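PDB 4N83: ribonucleoside-diphosphate reductase subunit beta from Streptococcus sanguinis, which forms the dimanganese-binding small subunit of a class Ib ribonucleotide reductase, which probably makes deoxyribonucleotides from ribonucleotides for DNA synthesis. Local coordinates for residues 8-13 with 20-25. Sequence-based numbering, arbitrary orientation.
Sequences INWNAI and STWEKL
An edge-to-face pair of tryptophans, Trp10 and Trp22, joins the N-terminal loop of this class Ib reductase small subunit to helix 16-27. The pair is tilted: the six-membered ring of Trp10 leans with its edge toward one face of the five-membered ring of Trp22. The two centroids lie 4.9 Å apart and the planes are inclined at 53°. Trp10 CH2 is the leading atom, 3.8 Å from Trp22 CD2, and it sits off-centre, toward the rim of the indole. The contact is apolar, with no hydrogen bond between the segments. On Trp22, CG is anti to the backbone N (chi1 174°), which carries the indole out from the helix to meet the loop. Trp10 projects from a type I turn, Asn9 to Ala12. Within it Asn9 OD1 accepts from Asn11 N at 3.0 Å, forming an Asx turn; the donor lies well above the carbonyl plane. Both tryptophans are buried. In the second subunit, Lys102 makes a cation-pi contact with Trp10 and packs on Trp22, so the pair belongs to the dimer interface. In the same chain, helix 84-111 brings His85 edge-to-face with Trp10 and Ala88 against Trp22, while Leu25 packs on Val193 and the manganese ligand His194 of helix 178-206.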
ATOM      1  N   ILE A   8      15.382   7.196  -1.728  1.00 80.82           N
ATOM      2  CA  ILE A   8      15.332   6.500  -0.439  1.00 78.13           C
ATOM      3  C   ILE A   8      16.434   5.438  -0.343  1.00 76.68           C
ATOM      4  O   ILE A   8      16.570   4.581  -1.222  1.00 76.06           O
ATOM      5  CB  ILE A   8      13.936   5.884  -0.161  1.00 77.18           C
ATOM      6  CG1 ILE A   8      13.849   5.375   1.284  1.00 75.68           C
ATOM      7  CG2 ILE A   8      13.600   4.768  -1.146  1.00 77.24           C
ATOM      8  CD1 ILE A   8      12.443   5.033   1.729  1.00 75.11           C
ATOM      9  N   ASN A   9      17.225   5.521   0.726  1.00 75.46           N
ATOM     10  CA  ASN A   9      18.339   4.608   0.967  1.00 74.48           C
ATOM     11  C   ASN A   9      18.107   3.835   2.258  1.00 73.27           C
ATOM     12  O   ASN A   9      18.083   4.425   3.338  1.00 73.76           O
ATOM     13  CB  ASN A   9      19.652   5.395   1.058  1.00 74.91           C
ATOM     14  CG  ASN A   9      20.870   4.499   1.227  1.00 74.69           C
ATOM     15  OD1 ASN A   9      20.809   3.289   1.004  1.00 74.01           O
ATOM     16  ND2 ASN A   9      21.991   5.098   1.617  1.00 74.89           N
ATOM     17  N   TRP A  10      17.943   2.518   2.143  1.00 72.15           N
ATOM     18  CA  TRP A  10      17.702   1.658   3.307  1.00 70.83           C
ATOM     19  C   TRP A  10      18.997   1.240   4.023  1.00 70.90           C
ATOM     20  O   TRP A  10      18.950   0.570   5.055  1.00 69.66           O
ATOM     21  CB  TRP A  10      16.877   0.429   2.904  1.00 69.93           C
ATOM     22  CG  TRP A  10      15.455   0.761   2.521  1.00 69.42           C
ATOM     23  CD1 TRP A  10      15.024   1.275   1.332  1.00 69.78           C
ATOM     24  CD2 TRP A  10      14.283   0.594   3.332  1.00 68.46           C
ATOM     25  NE1 TRP A  10      13.658   1.440   1.351  1.00 69.13           N
ATOM     26  CE2 TRP A  10      13.179   1.030   2.567  1.00 68.45           C
ATOM     27  CE3 TRP A  10      14.059   0.119   4.631  1.00 67.57           C
ATOM     28  CZ2 TRP A  10      11.870   1.005   3.057  1.00 68.10           C
ATOM     29  CZ3 TRP A  10      12.756   0.093   5.118  1.00 66.99           C
ATOM     30  CH2 TRP A  10      11.680   0.534   4.331  1.00 67.42           C
ATOM     31  N   ASN A  11      20.145   1.629   3.468  1.00 72.52           N
ATOM     32  CA  ASN A  11      21.430   1.533   4.169  1.00 73.30           C
ATOM     33  C   ASN A  11      21.758   2.825   4.923  1.00 73.87           C
ATOM     34  O   ASN A  11      22.809   2.927   5.560  1.00 74.17           O
ATOM     35  CB  ASN A  11      22.557   1.207   3.185  1.00 74.61           C
ATOM     36  CG  ASN A  11      22.415  -0.176   2.575  1.00 74.81           C
ATOM     37  OD1 ASN A  11      22.473  -1.182   3.281  1.00 74.43           O
ATOM     38  ND2 ASN A  11      22.236  -0.233   1.259  1.00 75.80           N
ATOM     39  N   ALA A  12      20.863   3.810   4.829  1.00 74.48           N
ATOM     40  CA  ALA A  12      20.958   5.053   5.591  1.00 75.12           C
ATOM     41  C   ALA A  12      19.690   5.228   6.426  1.00 74.72           C
ATOM     42  O   ALA A  12      18.891   6.136   6.187  1.00 75.20           O
ATOM     43  CB  ALA A  12      21.150   6.235   4.651  1.00 76.21           C
ATOM     44  N   ILE A  13      19.512   4.345   7.406  1.00 74.10           N
ATOM     45  CA  ILE A  13      18.320   4.353   8.252  1.00 74.04           C
ATOM     46  C   ILE A  13      18.454   5.411   9.347  1.00 74.45           C
ATOM     47  O   ILE A  13      19.465   5.468  10.050  1.00 75.13           O
ATOM     48  CB  ILE A  13      18.066   2.971   8.902  1.00 73.02           C
ATOM     49  CG1 ILE A  13      17.897   1.881   7.832  1.00 72.67           C
ATOM     50  CG2 ILE A  13      16.844   3.011   9.811  1.00 72.66           C
ATOM     51  CD1 ILE A  13      16.633   1.987   6.999  1.00 72.39           C
ATOM     52  N   SER A  20      12.509  -2.559  11.517  1.00 58.76           N
ATOM     53  CA  SER A  20      11.815  -3.682  12.144  1.00 58.06           C
ATOM     54  C   SER A  20      10.318  -3.713  11.841  1.00 57.43           C
ATOM     55  O   SER A  20       9.746  -4.789  11.662  1.00 56.92           O
ATOM     56  CB  SER A  20      12.042  -3.672  13.659  1.00 58.15           C
ATOM     57  OG  SER A  20      11.691  -2.424  14.225  1.00 58.49           O
ATOM     58  N   THR A  21       9.689  -2.542  11.785  1.00 57.52           N
ATOM     59  CA  THR A  21       8.250  -2.459  11.521  1.00 57.56           C
ATOM     60  C   THR A  21       7.922  -2.849  10.082  1.00 57.36           C
ATOM     61  O   THR A  21       6.893  -3.474   9.823  1.00 56.79           O
ATOM     62  CB  THR A  21       7.691  -1.053  11.803  1.00 57.93           C
ATOM     63  OG1 THR A  21       8.141  -0.604  13.087  1.00 57.55           O
ATOM     64  CG2 THR A  21       6.164  -1.075  11.778  1.00 58.30           C
ATOM     65  N   TRP A  22       8.793  -2.467   9.151  1.00 57.75           N
ATOM     66  CA  TRP A  22       8.671  -2.902   7.763  1.00 58.74           C
ATOM     67  C   TRP A  22       8.839  -4.420   7.671  1.00 58.68           C
ATOM     68  O   TRP A  22       8.011  -5.103   7.069  1.00 58.56           O
ATOM     69  CB  TRP A  22       9.710  -2.198   6.887  1.00 59.38           C
ATOM     70  CG  TRP A  22       9.748  -2.692   5.471  1.00 59.97           C
ATOM     71  CD1 TRP A  22      10.500  -3.719   4.985  1.00 60.07           C
ATOM     72  CD2 TRP A  22       9.008  -2.175   4.358  1.00 60.94           C
ATOM     73  NE1 TRP A  22      10.275  -3.878   3.640  1.00 60.57           N
ATOM     74  CE2 TRP A  22       9.364  -2.942   3.229  1.00 60.99           C
ATOM     75  CE3 TRP A  22       8.078  -1.140   4.204  1.00 61.58           C
ATOM     76  CZ2 TRP A  22       8.822  -2.709   1.965  1.00 61.74           C
ATOM     77  CZ3 TRP A  22       7.541  -0.909   2.945  1.00 62.00           C
ATOM     78  CH2 TRP A  22       7.916  -1.689   1.844  1.00 62.19           C
ATOM     79  N   GLU A  23       9.911  -4.930   8.272  1.00 58.91           N
ATOM     80  CA  GLU A  23      10.182  -6.366   8.299  1.00 59.43           C
ATOM     81  C   GLU A  23       8.982  -7.156   8.808  1.00 59.64           C
ATOM     82  O   GLU A  23       8.483  -8.046   8.120  1.00 59.54           O
ATOM     83  CB  GLU A  23      11.395  -6.670   9.183  1.00 59.89           C
ATOM     84  CG  GLU A  23      12.738  -6.393   8.522  1.00 60.65           C
ATOM     85  CD  GLU A  23      13.920  -6.653   9.442  1.00 60.99           C
ATOM     86  OE1 GLU A  23      13.727  -6.708  10.679  1.00 60.53           O
ATOM     87  OE2 GLU A  23      15.049  -6.798   8.925  1.00 61.39           O
ATOM     88  N   LYS A  24       8.523  -6.810  10.006  1.00 60.13           N
ATOM     89  CA  LYS A  24       7.435  -7.534  10.664  1.00 60.86           C
ATOM     90  C   LYS A  24       6.152  -7.539   9.840  1.00 61.57           C
ATOM     91  O   LYS A  24       5.533  -8.586   9.663  1.00 61.38           O
ATOM     92  CB  LYS A  24       7.161  -6.944  12.051  1.00 61.42           C
ATOM     93  CG  LYS A  24       6.022  -7.624  12.800  1.00 62.05           C
ATOM     94  CD  LYS A  24       6.275  -7.685  14.298  1.00 62.43           C
ATOM     95  CE  LYS A  24       7.233  -8.813  14.651  1.00 62.73           C
ATOM     96  NZ  LYS A  24       7.432  -8.942  16.121  1.00 63.12           N
ATOM     97  N   LEU A  25       5.761  -6.372   9.336  1.00 62.90           N
ATOM     98  CA  LEU A  25       4.514  -6.247   8.581  1.00 64.07           C
ATOM     99  C   LEU A  25       4.570  -6.962   7.232  1.00 64.62           C
ATOM    100  O   LEU A  25       3.609  -7.625   6.841  1.00 66.05           O
ATOM    101  CB  LEU A  25       4.141  -4.775   8.382  1.00 64.57           C
ATOM    102  CG  LEU A  25       3.610  -4.040   9.617  1.00 64.91           C
ATOM    103  CD1 LEU A  25       3.645  -2.532   9.408  1.00 65.34           C
ATOM    104  CD2 LEU A  25       2.200  -4.499   9.960  1.00 65.17           C
TER